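Local coordinates for protein cell divisionFtsK/SpoIIIE (Thermomonospora curvata, PDB 4NH0) that serves as the multidomain ATPase motor of the type VII (ESX) secretion system, binding the exported protein EsxB and possibly acting as its translocase, at residues 278-283 / 322-327. Numbering follows the deposited sequence.
Sequences LRVPIG and RTLVLA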
ATOM      1  N   LEU A 278      38.561  -0.116  35.225  1.00 61.90           N
ATOM      2  CA  LEU A 278      38.350   1.014  34.325  1.00 57.64           C
ATOM      3  C   LEU A 278      39.469   2.044  34.445  1.00 63.28           C
ATOM      4  O   LEU A 278      39.242   3.242  34.292  1.00 51.16           O
ATOM      5  CB  LEU A 278      36.992   1.667  34.593  1.00 63.51           C
ATOM      6  CG  LEU A 278      35.815   1.199  33.733  1.00 49.24           C
ATOM      7  CD1 LEU A 278      35.754  -0.315  33.640  1.00 51.33           C
ATOM      8  CD2 LEU A 278      34.511   1.748  34.286  1.00 64.20           C
ATOM      9  N   ARG A 279      40.675   1.561  34.725  1.00 69.16           N
ATOM     10  CA  ARG A 279      41.848   2.417  34.840  1.00 63.62           C
ATOM     11  C   ARG A 279      42.967   1.898  33.951  1.00 63.23           C
ATOM     12  O   ARG A 279      43.538   0.839  34.209  1.00 64.74           O
ATOM     13  CB  ARG A 279      42.319   2.497  36.292  1.00 71.38           C
ATOM     14  CG  ARG A 279      43.669   3.171  36.467  1.00 65.41           C
ATOM     15  CD  ARG A 279      44.111   3.154  37.919  1.00 68.44           C
ATOM     16  NE  ARG A 279      43.526   4.250  38.684  1.00 71.38           N
ATOM     17  CZ  ARG A 279      44.185   5.351  39.029  1.00 67.53           C
ATOM     18  NH1 ARG A 279      45.455   5.504  38.680  1.00 63.76           N
ATOM     19  NH2 ARG A 279      43.577   6.300  39.725  1.00 69.49           N
ATOM     20  N   VAL A 280      43.273   2.649  32.899  1.00 55.16           N
ATOM     21  CA  VAL A 280      44.297   2.250  31.944  1.00 58.72           C
ATOM     22  C   VAL A 280      45.273   3.390  31.681  1.00 64.20           C
ATOM     23  O   VAL A 280      44.904   4.560  31.772  1.00 57.31           O
ATOM     24  CB  VAL A 280      43.671   1.797  30.611  1.00 60.98           C
ATOM     25  CG1 VAL A 280      42.909   0.496  30.796  1.00 61.21           C
ATOM     26  CG2 VAL A 280      42.761   2.880  30.058  1.00 55.34           C
ATOM     27  N   PRO A 281      46.532   3.052  31.365  1.00 65.97           N
ATOM     28  CA  PRO A 281      47.520   4.075  31.012  1.00 63.22           C
ATOM     29  C   PRO A 281      47.288   4.621  29.608  1.00 61.12           C
ATOM     30  O   PRO A 281      46.912   3.867  28.712  1.00 70.36           O
ATOM     31  CB  PRO A 281      48.846   3.318  31.093  1.00 58.12           C
ATOM     32  CG  PRO A 281      48.481   1.913  30.787  1.00 48.63           C
ATOM     33  CD  PRO A 281      47.125   1.705  31.397  1.00 59.82           C
ATOM     34  N   ILE A 282      47.506   5.918  29.424  1.00 62.32           N
ATOM     35  CA  ILE A 282      47.334   6.541  28.118  1.00 63.96           C
ATOM     36  C   ILE A 282      48.658   7.081  27.593  1.00 68.86           C
ATOM     37  O   ILE A 282      48.783   7.398  26.412  1.00 70.69           O
ATOM     38  CB  ILE A 282      46.306   7.684  28.165  1.00 55.53           C
ATOM     39  CG1 ILE A 282      46.794   8.803  29.086  1.00 63.70           C
ATOM     40  CG2 ILE A 282      44.953   7.164  28.620  1.00 50.34           C
ATOM     41  CD1 ILE A 282      45.822   9.955  29.215  1.00 63.91           C
ATOM     42  N   GLY A 283      49.646   7.180  28.477  1.00 82.58           N
ATOM     43  CA  GLY A 283      50.951   7.689  28.104  1.00 79.39           C
ATOM     44  C   GLY A 283      51.850   7.935  29.300  1.00 72.38           C
ATOM     45  O   GLY A 283      51.580   7.455  30.400  1.00 67.21           O
ATOM     46  N   ARG A 322      41.643   6.086  19.976  1.00 61.81           N
ATOM     47  CA  ARG A 322      41.905   4.699  19.615  1.00 64.27           C
ATOM     48  C   ARG A 322      42.677   4.000  20.723  1.00 65.49           C
ATOM     49  O   ARG A 322      42.373   2.866  21.088  1.00 65.25           O
ATOM     50  CB  ARG A 322      42.686   4.619  18.304  1.00 67.04           C
ATOM     51  CG  ARG A 322      41.954   5.190  17.109  1.00 82.12           C
ATOM     52  CD  ARG A 322      42.831   5.186  15.870  1.00 90.45           C
ATOM     53  NE  ARG A 322      43.262   3.840  15.506  1.00 90.13           N
ATOM     54  CZ  ARG A 322      42.597   3.040  14.679  1.00 87.97           C
ATOM     55  NH1 ARG A 322      41.463   3.449  14.127  1.00 94.01           N
ATOM     56  NH2 ARG A 322      43.065   1.832  14.403  1.00 83.96           N
ATOM     57  N   THR A 323      43.676   4.693  21.255  1.00 65.46           N
ATOM     58  CA  THR A 323      44.531   4.140  22.296  1.00 69.92           C
ATOM     59  C   THR A 323      43.749   3.871  23.576  1.00 68.46           C
ATOM     60  O   THR A 323      43.932   2.837  24.215  1.00 64.83           O
ATOM     61  CB  THR A 323      45.706   5.082  22.608  1.00 72.28           C
ATOM     62  OG1 THR A 323      46.389   5.413  21.394  1.00 78.62           O
ATOM     63  CG2 THR A 323      46.679   4.424  23.569  1.00 77.15           C
ATOM     64  N   LEU A 324      42.875   4.802  23.944  1.00 55.44           N
ATOM     65  CA  LEU A 324      42.079   4.663  25.158  1.00 49.33           C
ATOM     66  C   LEU A 324      41.130   3.476  25.075  1.00 63.33           C
ATOM     67  O   LEU A 324      41.036   2.680  26.006  1.00 66.26           O
ATOM     68  CB  LEU A 324      41.289   5.942  25.433  1.00 41.76           C
ATOM     69  CG  LEU A 324      40.377   5.889  26.659  1.00 47.79           C
ATOM     70  CD1 LEU A 324      41.176   5.550  27.904  1.00 43.86           C
ATOM     71  CD2 LEU A 324      39.635   7.201  26.841  1.00 39.96           C
ATOM     72  N   VAL A 325      40.425   3.364  23.953  1.00 63.73           N
ATOM     73  CA  VAL A 325      39.472   2.281  23.752  1.00 60.68           C
ATOM     74  C   VAL A 325      40.168   0.923  23.703  1.00 62.05           C
ATOM     75  O   VAL A 325      39.760  -0.016  24.386  1.00 57.23           O
ATOM     76  CB  VAL A 325      38.663   2.481  22.458  1.00 65.64           C
ATOM     77  CG1 VAL A 325      37.855   1.237  22.132  1.00 79.06           C
ATOM     78  CG2 VAL A 325      37.753   3.691  22.587  1.00 55.03           C
ATOM     79  N   LEU A 326      41.223   0.829  22.902  1.00 60.60           N
ATOM     80  CA  LEU A 326      41.949  -0.425  22.735  1.00 62.47           C
ATOM     81  C   LEU A 326      42.568  -0.897  24.046  1.00 68.58           C
ATOM     82  O   LEU A 326      42.613  -2.095  24.321  1.00 69.52           O
ATOM     83  CB  LEU A 326      43.033  -0.279  21.667  1.00 55.47           C
ATOM     84  CG  LEU A 326      43.790  -1.558  21.312  1.00 61.75           C
ATOM     85  CD1 LEU A 326      42.826  -2.613  20.805  1.00 55.74           C
ATOM     86  CD2 LEU A 326      44.871  -1.281  20.281  1.00 76.57           C
ATOM     87  N   ALA A 327      43.039   0.048  24.853  1.00 65.82           N
ATOM     88  CA  ALA A 327      43.621  -0.278  26.150  1.00 57.77           C
ATOM     89  C   ALA A 327      42.570  -0.871  27.077  1.00 60.91           C
ATOM     90  O   ALA A 327      42.807  -1.888  27.727  1.00 64.49           O
ATOM     91  CB  ALA A 327      44.246   0.953  26.779  1.00 60.68           C
TER
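Val280 and Ile282 of strand 279-284 meet Leu324 and Ala327 of helix 317-329, the helix that follows the predicted Walker A P-loop of the first FtsK domain. The strand belongs to the antiparallel part of this RecA-like P-loop sheet, and the short strand and helix segments run in roughly opposite directions, 149° apart, with axes 8.5 Å from each other. The small methyl of Ala327, directed at the strand, helps to permit this spacing: its CB lies 4.0 Å from Val280 CB.

The side chains meet through van der Waals contacts between aliphatic groups. Val280, beta-branched and well suited to an extended strand, spreads its two methyls over the helix. With CG1 anti to its own carbonyl carbon (chi1 -68°), that branch rests against the backbone carbonyl of Ala327, 3.9 Å from Ala327 O, while CG2 meets Leu324 CD1 at 3.8 Å, the valine lying across the leucine, close to perpendicular. An alanine in place of Val280 would probably open a gap between strand and helix, with Leu324 CD1 losing the methyl it packs on in this strand.

Polar atoms beside this seam find partners outside the two segments. Ala327 O accepts a hydrogen bond from Thr331, and the Thr323 hydroxyl has two carbonyl partners, Glu319 O and Ala521 O, which must share its one proton. Along one edge the strand pairs with 290-294; strand 518-520 is its neighbour on the other.

Leucine suits position 324 because its long side chain spans from the helix to both strand residues; beyond Val280, the same CD1 reaches Ile282 CG2 at 4.2 Å, leucine and isoleucine running alongside each other in the same sense.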